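Local coordinates for designed helical repeat protein (Synthetic construct, PDB 5CWD) that has no known natural function and is a de novo designed helical repeat protein, probably made to explore repeat architectures by computation, at residues Glu24-Leu35 against Lys74-Ala83; Glu108-Leu119 against Lys158-Ala167. One frame throughout, in Å; residues are numbered along the deposited sequence.

Both contacts pack two helices of this all-helical repeat chain against each other. Contact 1 joins helix 24-40 to helix 66-83, and contact 2 joins helix 108-125 to helix 150-167. They share no helix. Contact 1 is complete before the chain reaches contact 2, and the chain's centre falls between them. Their centres lie about 25 Å apart, and their nearest atoms are about 8 Å apart. Each pair skips one intervening helix, 45-63 or 129-147. The axes of the short segments cross at nearly the same angle, -44° and -45°, and equivalent positions meet, as expected of one designed interface repeated along the chain.

Contact 1 of 2, residues Glu24-Leu35 against Lys74-Ala83; sequences EEVAKQAAKDCL and KACLEVAKQA
Lys28 lies across the carboxylate of Glu78 and meets it with its aliphatic chain. Its CB is near OE1. Its CG makes the closest approach, 3.6 Å from CD of Glu78. CD and CE then run past OE2 at slightly longer range. CG stands anti to the carbonyl carbon (chi1 -59°), and the chain is extended from there. NZ therefore passes beyond Glu78 and forms a salt bridge with OE2 of Glu25, one turn back on its own helix, at 2.8 Å. NZ comes in on the syn side of that carboxylate, 26° out of its plane. Cutting Lys28 back to an alanine is likely to leave Glu25 without its charge partner and open a gap beside the Glu78 carboxylate.

Alongside it runs a row of apolar contacts. CB of Ala27 meets CB of Ala75 at 4.0 Å. CB of Ala31 sits against CB of Val79. Leu35 ends the row with two branches: CD2 packs 3.6 Å from CG2 of Val79, and CD1 lies against CG of Gln82. A polar group follows: the amide of Gln82 crosses the chain of Lys32, with NE2 3.6 Å from its CG.

The axes of segments 24-35 and 74-83 cross at -44°. Helix 45-63 packs on the pair, where Ala49 and Phe52 touch Val79. Helix 4-20 packs on Ala27, and Lys74 touches Gln124 of helix 108-125.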
loop_
_atom_site.group_PDB
_atom_site.type_symbol
_atom_site.label_atom_id
_atom_site.label_comp_id
_atom_site.label_asym_id
_atom_site.label_seq_id
_atom_site.Cartn_x
_atom_site.Cartn_y
_atom_site.Cartn_z
ATOM N N GLU A 24 14.894 -3.462 9.294
ATOM C CA GLU A 24 14.080 -2.259 9.433
ATOM C C GLU A 24 14.896 -0.977 9.287
ATOM O O GLU A 24 14.425 0.002 8.706
ATOM C CB GLU A 24 13.363 -2.266 10.786
ATOM C CG GLU A 24 11.985 -2.911 10.749
ATOM C CD GLU A 24 11.990 -4.274 10.083
ATOM O OE1 GLU A 24 10.936 -4.683 9.550
ATOM O OE2 GLU A 24 13.047 -4.939 10.092
ATOM N N GLU A 25 16.118 -0.991 9.812
ATOM C CA GLU A 25 16.982 0.186 9.781
ATOM C C GLU A 25 17.154 0.684 8.352
ATOM O O GLU A 25 17.229 1.890 8.100
ATOM C CB GLU A 25 18.344 -0.133 10.403
ATOM C CG GLU A 25 18.249 -0.733 11.799
ATOM C CD GLU A 25 17.355 0.076 12.723
ATOM O OE1 GLU A 25 17.575 1.301 12.845
ATOM O OE2 GLU A 25 16.423 -0.511 13.318
ATOM N N VAL A 26 17.197 -0.258 7.417
ATOM C CA VAL A 26 17.270 0.067 6.001
ATOM C C VAL A 26 16.030 0.854 5.585
ATOM O O VAL A 26 16.129 1.871 4.896
ATOM C CB VAL A 26 17.394 -1.207 5.140
ATOM C CG1 VAL A 26 17.453 -0.858 3.657
ATOM C CG2 VAL A 26 18.628 -2.001 5.548
ATOM N N ALA A 27 14.865 0.379 6.017
ATOM C CA ALA A 27 13.603 1.027 5.691
ATOM C C ALA A 27 13.534 2.420 6.309
ATOM O O ALA A 27 13.122 3.381 5.656
ATOM C CB ALA A 27 12.434 0.177 6.163
ATOM N N LYS A 28 13.937 2.524 7.572
ATOM C CA LYS A 28 13.965 3.812 8.259
ATOM C C LYS A 28 14.871 4.786 7.516
ATOM O O LYS A 28 14.486 5.927 7.248
ATOM C CB LYS A 28 14.445 3.647 9.703
ATOM C CG LYS A 28 13.579 2.717 10.543
ATOM C CD LYS A 28 14.189 2.462 11.915
ATOM C CE LYS A 28 13.443 1.366 12.664
ATOM N NZ LYS A 28 14.157 0.945 13.903
ATOM N N GLN A 29 16.073 4.324 7.185
ATOM C CA GLN A 29 17.020 5.131 6.423
ATOM C C GLN A 29 16.405 5.568 5.096
ATOM O O GLN A 29 16.472 6.740 4.725
ATOM C CB GLN A 29 18.314 4.349 6.178
ATOM C CG GLN A 29 19.363 5.097 5.365
ATOM C CD GLN A 29 19.789 6.403 6.010
ATOM O OE1 GLN A 29 19.665 6.580 7.222
ATOM N NE2 GLN A 29 20.295 7.328 5.200
ATOM N N ALA A 30 15.800 4.614 4.396
ATOM C CA ALA A 30 15.148 4.884 3.119
ATOM C C ALA A 30 14.092 5.975 3.268
ATOM O O ALA A 30 14.022 6.905 2.459
ATOM C CB ALA A 30 14.524 3.608 2.571
ATOM N N ALA A 31 13.275 5.855 4.309
ATOM C CA ALA A 31 12.261 6.857 4.610
ATOM C C ALA A 31 12.900 8.221 4.847
ATOM O O ALA A 31 12.495 9.221 4.247
ATOM C CB ALA A 31 11.448 6.439 5.820
ATOM N N LYS A 32 13.900 8.254 5.724
ATOM C CA LYS A 32 14.609 9.494 6.022
ATOM C C LYS A 32 15.155 10.135 4.745
ATOM O O LYS A 32 15.040 11.346 4.552
ATOM C CB LYS A 32 15.745 9.240 7.015
ATOM C CG LYS A 32 15.274 8.914 8.428
ATOM C CD LYS A 32 16.445 8.658 9.370
ATOM C CE LYS A 32 15.961 8.330 10.775
ATOM N NZ LYS A 32 17.086 8.144 11.734
ATOM N N ASP A 33 15.741 9.321 3.874
ATOM C CA ASP A 33 16.255 9.823 2.604
ATOM C C ASP A 33 15.122 10.388 1.753
ATOM O O ASP A 33 15.232 11.494 1.209
ATOM C CB ASP A 33 16.991 8.719 1.842
ATOM C CG ASP A 33 18.355 8.407 2.434
ATOM O OD1 ASP A 33 19.248 9.278 2.362
ATOM O OD2 ASP A 33 18.541 7.289 2.959
ATOM N N CYS A 34 14.038 9.625 1.639
ATOM C CA CYS A 34 12.861 10.070 0.897
ATOM C C CYS A 34 12.389 11.439 1.383
ATOM O O CYS A 34 12.163 12.352 0.582
ATOM C CB CYS A 34 11.730 9.049 1.027
ATOM S SG CYS A 34 10.109 9.658 0.515
ATOM N N LEU A 35 12.254 11.581 2.696
ATOM C CA LEU A 35 11.824 12.848 3.275
ATOM C C LEU A 35 12.846 13.955 3.033
ATOM O O LEU A 35 12.474 15.086 2.720
ATOM C CB LEU A 35 11.571 12.700 4.776
ATOM C CG LEU A 35 10.467 11.738 5.223
ATOM C CD1 LEU A 35 10.070 12.049 6.655
ATOM C CD2 LEU A 35 9.253 11.792 4.311
ATOM N N LYS A 74 5.282 -1.846 7.632
ATOM C CA LYS A 74 6.029 -1.134 8.660
ATOM C C LYS A 74 6.777 0.054 8.064
ATOM O O LYS A 74 6.828 1.120 8.673
ATOM C CB LYS A 74 7.012 -2.062 9.376
ATOM C CG LYS A 74 7.933 -1.318 10.342
ATOM C CD LYS A 74 8.216 -2.106 11.609
ATOM C CE LYS A 74 8.961 -1.250 12.624
ATOM N NZ LYS A 74 9.129 -1.940 13.931
ATOM N N ALA A 75 7.345 -0.129 6.875
ATOM C CA ALA A 75 8.070 0.946 6.199
ATOM C C ALA A 75 7.154 2.132 5.919
ATOM O O ALA A 75 7.501 3.284 6.205
ATOM C CB ALA A 75 8.683 0.440 4.908
ATOM N N CYS A 76 5.989 1.842 5.346
ATOM C CA CYS A 76 4.986 2.869 5.102
ATOM C C CYS A 76 4.664 3.605 6.393
ATOM O O CYS A 76 4.696 4.841 6.449
ATOM C CB CYS A 76 3.715 2.254 4.522
ATOM S SG CYS A 76 2.302 3.379 4.511
ATOM N N LEU A 77 4.365 2.840 7.437
ATOM C CA LEU A 77 4.061 3.444 8.726
ATOM C C LEU A 77 5.282 4.169 9.291
ATOM O O LEU A 77 5.145 5.134 10.044
ATOM C CB LEU A 77 3.568 2.385 9.708
ATOM C CG LEU A 77 2.300 1.655 9.267
ATOM C CD1 LEU A 77 1.944 0.554 10.255
ATOM C CD2 LEU A 77 1.136 2.624 9.100
ATOM N N GLU A 78 6.473 3.715 8.914
ATOM C CA GLU A 78 7.705 4.337 9.387
ATOM C C GLU A 78 7.861 5.727 8.789
ATOM O O GLU A 78 8.021 6.707 9.516
ATOM C CB GLU A 78 8.927 3.483 9.040
ATOM C CG GLU A 78 9.678 2.967 10.254
ATOM C CD GLU A 78 10.280 4.086 11.084
ATOM O OE1 GLU A 78 10.611 5.146 10.510
ATOM O OE2 GLU A 78 10.419 3.905 12.312
ATOM N N VAL A 79 7.819 5.807 7.462
ATOM C CA VAL A 79 7.929 7.096 6.793
ATOM C C VAL A 79 6.751 7.979 7.189
ATOM O O VAL A 79 6.896 9.195 7.304
ATOM C CB VAL A 79 7.988 6.949 5.256
ATOM C CG1 VAL A 79 6.715 6.324 4.718
ATOM C CG2 VAL A 79 8.243 8.297 4.597
ATOM N N ALA A 80 5.587 7.369 7.398
ATOM C CA ALA A 80 4.437 8.110 7.905
ATOM C C ALA A 80 4.758 8.745 9.257
ATOM O O ALA A 80 4.538 9.940 9.455
ATOM C CB ALA A 80 3.227 7.203 8.021
ATOM N N LYS A 81 5.278 7.945 10.185
ATOM C CA LYS A 81 5.681 8.460 11.491
ATOM C C LYS A 81 6.806 9.472 11.339
ATOM O O LYS A 81 6.920 10.411 12.123
ATOM C CB LYS A 81 6.128 7.324 12.415
ATOM C CG LYS A 81 5.307 7.206 13.690
ATOM C CD LYS A 81 5.851 6.124 14.612
ATOM C CE LYS A 81 5.061 6.052 15.912
ATOM N NZ LYS A 81 5.457 4.884 16.748
ATOM N N GLN A 82 7.638 9.268 10.323
ATOM C CA GLN A 82 8.769 10.148 10.058
ATOM C C GLN A 82 8.301 11.486 9.483
ATOM O O GLN A 82 8.888 12.534 9.760
ATOM C CB GLN A 82 9.745 9.471 9.090
ATOM C CG GLN A 82 11.148 10.068 9.076
ATOM C CD GLN A 82 12.090 9.394 10.056
ATOM O OE1 GLN A 82 12.737 10.058 10.868
ATOM N NE2 GLN A 82 12.184 8.069 9.974
ATOM N N ALA A 83 7.236 11.438 8.686
ATOM C CA ALA A 83 6.752 12.608 7.958
ATOM C C ALA A 83 5.655 13.361 8.706
ATOM O O ALA A 83 5.129 14.355 8.208
ATOM C CB ALA A 83 6.243 12.182 6.591
#

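Contact 2 of 2, residues Glu108-Leu119 against Lys158-Ala167; sequences EEVAKIAAKACL and KACKEVAKQA
Gln166 fits as a knob into the hole formed by Lys112, Ala115, Lys116 and Leu119, in a helix-on-helix packing of the designed helical repeat. Its CB rests 3.4 Å from CD1 of Leu119. Its CG faces the methyl of Ala115. Its side chain then bends at chi2 (-75°) and brings the amide alongside the chains of Lys112 and Lys116. OE1 lies 3.7 Å from CG of Lys112, whose chain crosses that of Gln166 at about a right angle.

Next to the knob, CB of Ala115 touches CG2 of Val163 at 3.4 Å. Ala111 and Ala159 also meet, and the alanines probably help the two segment axes come within 8.8 Å of each other. Towards the start of helix 108-125, OE2 of Glu108 lies against CD of Lys158; its distance to NZ of Lys158, 4.2 Å, is too long for a salt bridge.

Farther out, Ala133 and Phe136 of helix 129-147 pack on Val163. Disulfides tie Cys118 to Cys95 and Cys160 to Cys137, linking each helix of the pair to the helix before it. Glu66 of helix 66-83 touches Lys116. The lysine bends at chi3 and chi4, and its NZ donates to OE1 of Gln166 at 3.2 Å, in the carbonyl plane and on a lone pair.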
loop_
_atom_site.group_PDB
_atom_site.type_symbol
_atom_site.label_atom_id
_atom_site.label_comp_id
_atom_site.label_asym_id
_atom_site.label_seq_id
_atom_site.Cartn_x
_atom_site.Cartn_y
_atom_site.Cartn_z
ATOM N N GLU A 108 -4.935 -13.876 -8.344
ATOM C CA GLU A 108 -5.537 -14.122 -7.037
ATOM C C GLU A 108 -4.495 -14.225 -5.930
ATOM O O GLU A 108 -4.744 -13.815 -4.794
ATOM C CB GLU A 108 -6.375 -15.398 -7.066
ATOM C CG GLU A 108 -7.740 -15.230 -7.714
ATOM C CD GLU A 108 -8.686 -16.375 -7.397
ATOM O OE1 GLU A 108 -8.586 -16.952 -6.293
ATOM O OE2 GLU A 108 -9.532 -16.703 -8.256
ATOM N N GLU A 109 -3.337 -14.786 -6.254
ATOM C CA GLU A 109 -2.236 -14.843 -5.301
ATOM C C GLU A 109 -1.892 -13.428 -4.867
ATOM O O GLU A 109 -1.946 -13.092 -3.683
ATOM C CB GLU A 109 -1.011 -15.516 -5.914
ATOM C CG GLU A 109 -1.274 -16.875 -6.527
ATOM C CD GLU A 109 -0.028 -17.464 -7.154
ATOM O OE1 GLU A 109 1.067 -16.904 -6.937
ATOM O OE2 GLU A 109 -0.143 -18.484 -7.866
ATOM N N VAL A 110 -1.554 -12.602 -5.852
ATOM C CA VAL A 110 -1.238 -11.202 -5.621
ATOM C C VAL A 110 -2.362 -10.533 -4.842
ATOM O O VAL A 110 -2.111 -9.681 -3.993
ATOM C CB VAL A 110 -1.006 -10.452 -6.955
ATOM C CG1 VAL A 110 -0.739 -8.970 -6.715
ATOM C CG2 VAL A 110 0.151 -11.075 -7.722
ATOM N N ALA A 111 -3.599 -10.930 -5.126
ATOM C CA ALA A 111 -4.761 -10.361 -4.447
ATOM C C ALA A 111 -4.760 -10.727 -2.966
ATOM O O ALA A 111 -4.999 -9.875 -2.106
ATOM C CB ALA A 111 -6.048 -10.832 -5.106
ATOM N N LYS A 112 -4.496 -11.997 -2.670
ATOM C CA LYS A 112 -4.384 -12.448 -1.289
ATOM C C LYS A 112 -3.251 -11.707 -0.586
ATOM O O LYS A 112 -3.414 -11.225 0.540
ATOM C CB LYS A 112 -4.150 -13.957 -1.232
ATOM C CG LYS A 112 -3.981 -14.510 0.173
ATOM C CD LYS A 112 -3.857 -16.020 0.157
ATOM C CE LYS A 112 -3.603 -16.569 1.550
ATOM N NZ LYS A 112 -3.480 -18.051 1.545
ATOM N N ILE A 113 -2.108 -11.618 -1.263
ATOM C CA ILE A 113 -0.965 -10.867 -0.750
ATOM C C ILE A 113 -1.378 -9.433 -0.426
ATOM O O ILE A 113 -1.072 -8.916 0.650
ATOM C CB ILE A 113 0.211 -10.845 -1.766
ATOM C CG1 ILE A 113 0.719 -12.264 -2.050
ATOM C CG2 ILE A 113 1.360 -9.964 -1.266
ATOM C CD1 ILE A 113 1.306 -12.991 -0.851
ATOM N N ALA A 114 -2.081 -8.802 -1.363
ATOM C CA ALA A 114 -2.504 -7.414 -1.210
ATOM C C ALA A 114 -3.442 -7.263 -0.023
ATOM O O ALA A 114 -3.271 -6.368 0.801
ATOM C CB ALA A 114 -3.177 -6.920 -2.483
ATOM N N ALA A 115 -4.434 -8.142 0.057
ATOM C CA ALA A 115 -5.385 -8.122 1.159
ATOM C C ALA A 115 -4.661 -8.252 2.496
ATOM O O ALA A 115 -4.827 -7.417 3.398
ATOM C CB ALA A 115 -6.397 -9.237 0.996
ATOM N N LYS A 116 -3.851 -9.300 2.609
ATOM C CA LYS A 116 -3.100 -9.556 3.830
ATOM C C LYS A 116 -2.268 -8.329 4.185
ATOM O O LYS A 116 -2.281 -7.859 5.325
ATOM C CB LYS A 116 -2.204 -10.787 3.664
ATOM C CG LYS A 116 -2.160 -11.701 4.885
ATOM C CD LYS A 116 -1.238 -12.900 4.662
ATOM C CE LYS A 116 -1.855 -13.952 3.737
ATOM N NZ LYS A 116 -2.873 -14.799 4.426
ATOM N N ALA A 117 -1.568 -7.800 3.187
ATOM C CA ALA A 117 -0.733 -6.620 3.365
ATOM C C ALA A 117 -1.539 -5.459 3.932
ATOM O O ALA A 117 -1.244 -4.959 5.019
ATOM C CB ALA A 117 -0.099 -6.226 2.046
ATOM N N CYS A 118 -2.558 -5.043 3.187
ATOM C CA CYS A 118 -3.446 -3.969 3.612
ATOM C C CYS A 118 -3.904 -4.154 5.052
ATOM O O CYS A 118 -3.704 -3.275 5.896
ATOM C CB CYS A 118 -4.662 -3.899 2.690
ATOM S SG CYS A 118 -6.015 -2.913 3.351
ATOM N N LEU A 119 -4.500 -5.309 5.331
ATOM C CA LEU A 119 -5.023 -5.572 6.666
ATOM C C LEU A 119 -3.918 -5.551 7.718
ATOM O O LEU A 119 -4.153 -5.153 8.860
ATOM C CB LEU A 119 -5.756 -6.912 6.692
ATOM C CG LEU A 119 -7.122 -6.904 6.004
ATOM C CD1 LEU A 119 -7.617 -8.322 5.770
ATOM C CD2 LEU A 119 -8.138 -6.116 6.824
ATOM N N LYS A 158 -12.898 -10.990 -7.021
ATOM C CA LYS A 158 -12.038 -11.993 -6.401
ATOM C C LYS A 158 -11.272 -11.384 -5.233
ATOM O O LYS A 158 -11.175 -11.975 -4.154
ATOM C CB LYS A 158 -11.058 -12.575 -7.419
ATOM C CG LYS A 158 -11.705 -13.408 -8.514
ATOM C CD LYS A 158 -10.680 -13.822 -9.562
ATOM C CE LYS A 158 -11.327 -14.545 -10.732
ATOM N NZ LYS A 158 -10.371 -14.731 -11.860
ATOM N N ALA A 159 -10.728 -10.195 -5.459
ATOM C CA ALA A 159 -9.982 -9.489 -4.430
ATOM C C ALA A 159 -10.878 -9.199 -3.228
ATOM O O ALA A 159 -10.497 -9.444 -2.079
ATOM C CB ALA A 159 -9.404 -8.206 -4.986
ATOM N N CYS A 160 -12.072 -8.678 -3.500
ATOM C CA CYS A 160 -13.052 -8.448 -2.445
ATOM C C CYS A 160 -13.331 -9.722 -1.649
ATOM O O CYS A 160 -13.317 -9.703 -0.419
ATOM C CB CYS A 160 -14.354 -7.911 -3.035
ATOM S SG CYS A 160 -14.221 -6.239 -3.685
ATOM N N LYS A 161 -13.588 -10.820 -2.354
ATOM C CA LYS A 161 -13.794 -12.114 -1.706
ATOM C C LYS A 161 -12.617 -12.472 -0.805
ATOM O O LYS A 161 -12.804 -12.831 0.361
ATOM C CB LYS A 161 -13.998 -13.214 -2.749
ATOM C CG LYS A 161 -15.344 -13.169 -3.459
ATOM C CD LYS A 161 -15.456 -14.282 -4.491
ATOM C CE LYS A 161 -16.810 -14.274 -5.182
ATOM N NZ LYS A 161 -16.970 -15.442 -6.095
ATOM N N GLU A 162 -11.407 -12.380 -1.350
ATOM C CA GLU A 162 -10.199 -12.647 -0.572
ATOM C C GLU A 162 -10.161 -11.810 0.699
ATOM O O GLU A 162 -9.960 -12.342 1.791
ATOM C CB GLU A 162 -8.949 -12.376 -1.407
ATOM C CG GLU A 162 -8.497 -13.560 -2.247
ATOM C CD GLU A 162 -7.927 -14.694 -1.409
ATOM O OE1 GLU A 162 -7.855 -14.547 -0.169
ATOM O OE2 GLU A 162 -7.548 -15.732 -1.993
ATOM N N VAL A 163 -10.360 -10.504 0.558
ATOM C CA VAL A 163 -10.366 -9.616 1.717
ATOM C C VAL A 163 -11.465 -10.007 2.698
ATOM O O VAL A 163 -11.274 -9.940 3.913
ATOM C CB VAL A 163 -10.564 -8.148 1.306
ATOM C CG1 VAL A 163 -10.694 -7.254 2.527
ATOM C CG2 VAL A 163 -9.410 -7.678 0.475
ATOM N N ALA A 164 -12.617 -10.402 2.166
ATOM C CA ALA A 164 -13.736 -10.809 3.004
ATOM C C ALA A 164 -13.341 -12.022 3.836
ATOM O O ALA A 164 -13.595 -12.067 5.041
ATOM C CB ALA A 164 -14.959 -11.112 2.156
ATOM N N LYS A 165 -12.718 -13.001 3.187
ATOM C CA LYS A 165 -12.197 -14.170 3.889
ATOM C C LYS A 165 -11.184 -13.756 4.953
ATOM O O LYS A 165 -11.286 -14.165 6.110
ATOM C CB LYS A 165 -11.551 -15.150 2.907
ATOM C CG LYS A 165 -12.400 -16.374 2.594
ATOM C CD LYS A 165 -13.639 -16.017 1.790
ATOM C CE LYS A 165 -14.512 -17.242 1.531
ATOM N NZ LYS A 165 -13.796 -18.300 0.762
ATOM N N GLN A 166 -10.212 -12.942 4.548
ATOM C CA GLN A 166 -9.161 -12.464 5.445
ATOM C C GLN A 166 -9.724 -11.811 6.707
ATOM O O GLN A 166 -9.453 -12.254 7.824
ATOM C CB GLN A 166 -8.264 -11.461 4.712
ATOM C CG GLN A 166 -7.401 -12.056 3.593
ATOM C CD GLN A 166 -6.202 -12.862 4.074
ATOM O OE1 GLN A 166 -5.709 -13.726 3.350
ATOM N NE2 GLN A 166 -5.714 -12.575 5.280
ATOM N N ALA A 167 -10.509 -10.754 6.518
ATOM C CA ALA A 167 -11.045 -9.985 7.635
ATOM C C ALA A 167 -12.094 -10.771 8.412
ATOM O O ALA A 167 -12.368 -10.474 9.574
ATOM C CB ALA A 167 -11.635 -8.682 7.132
#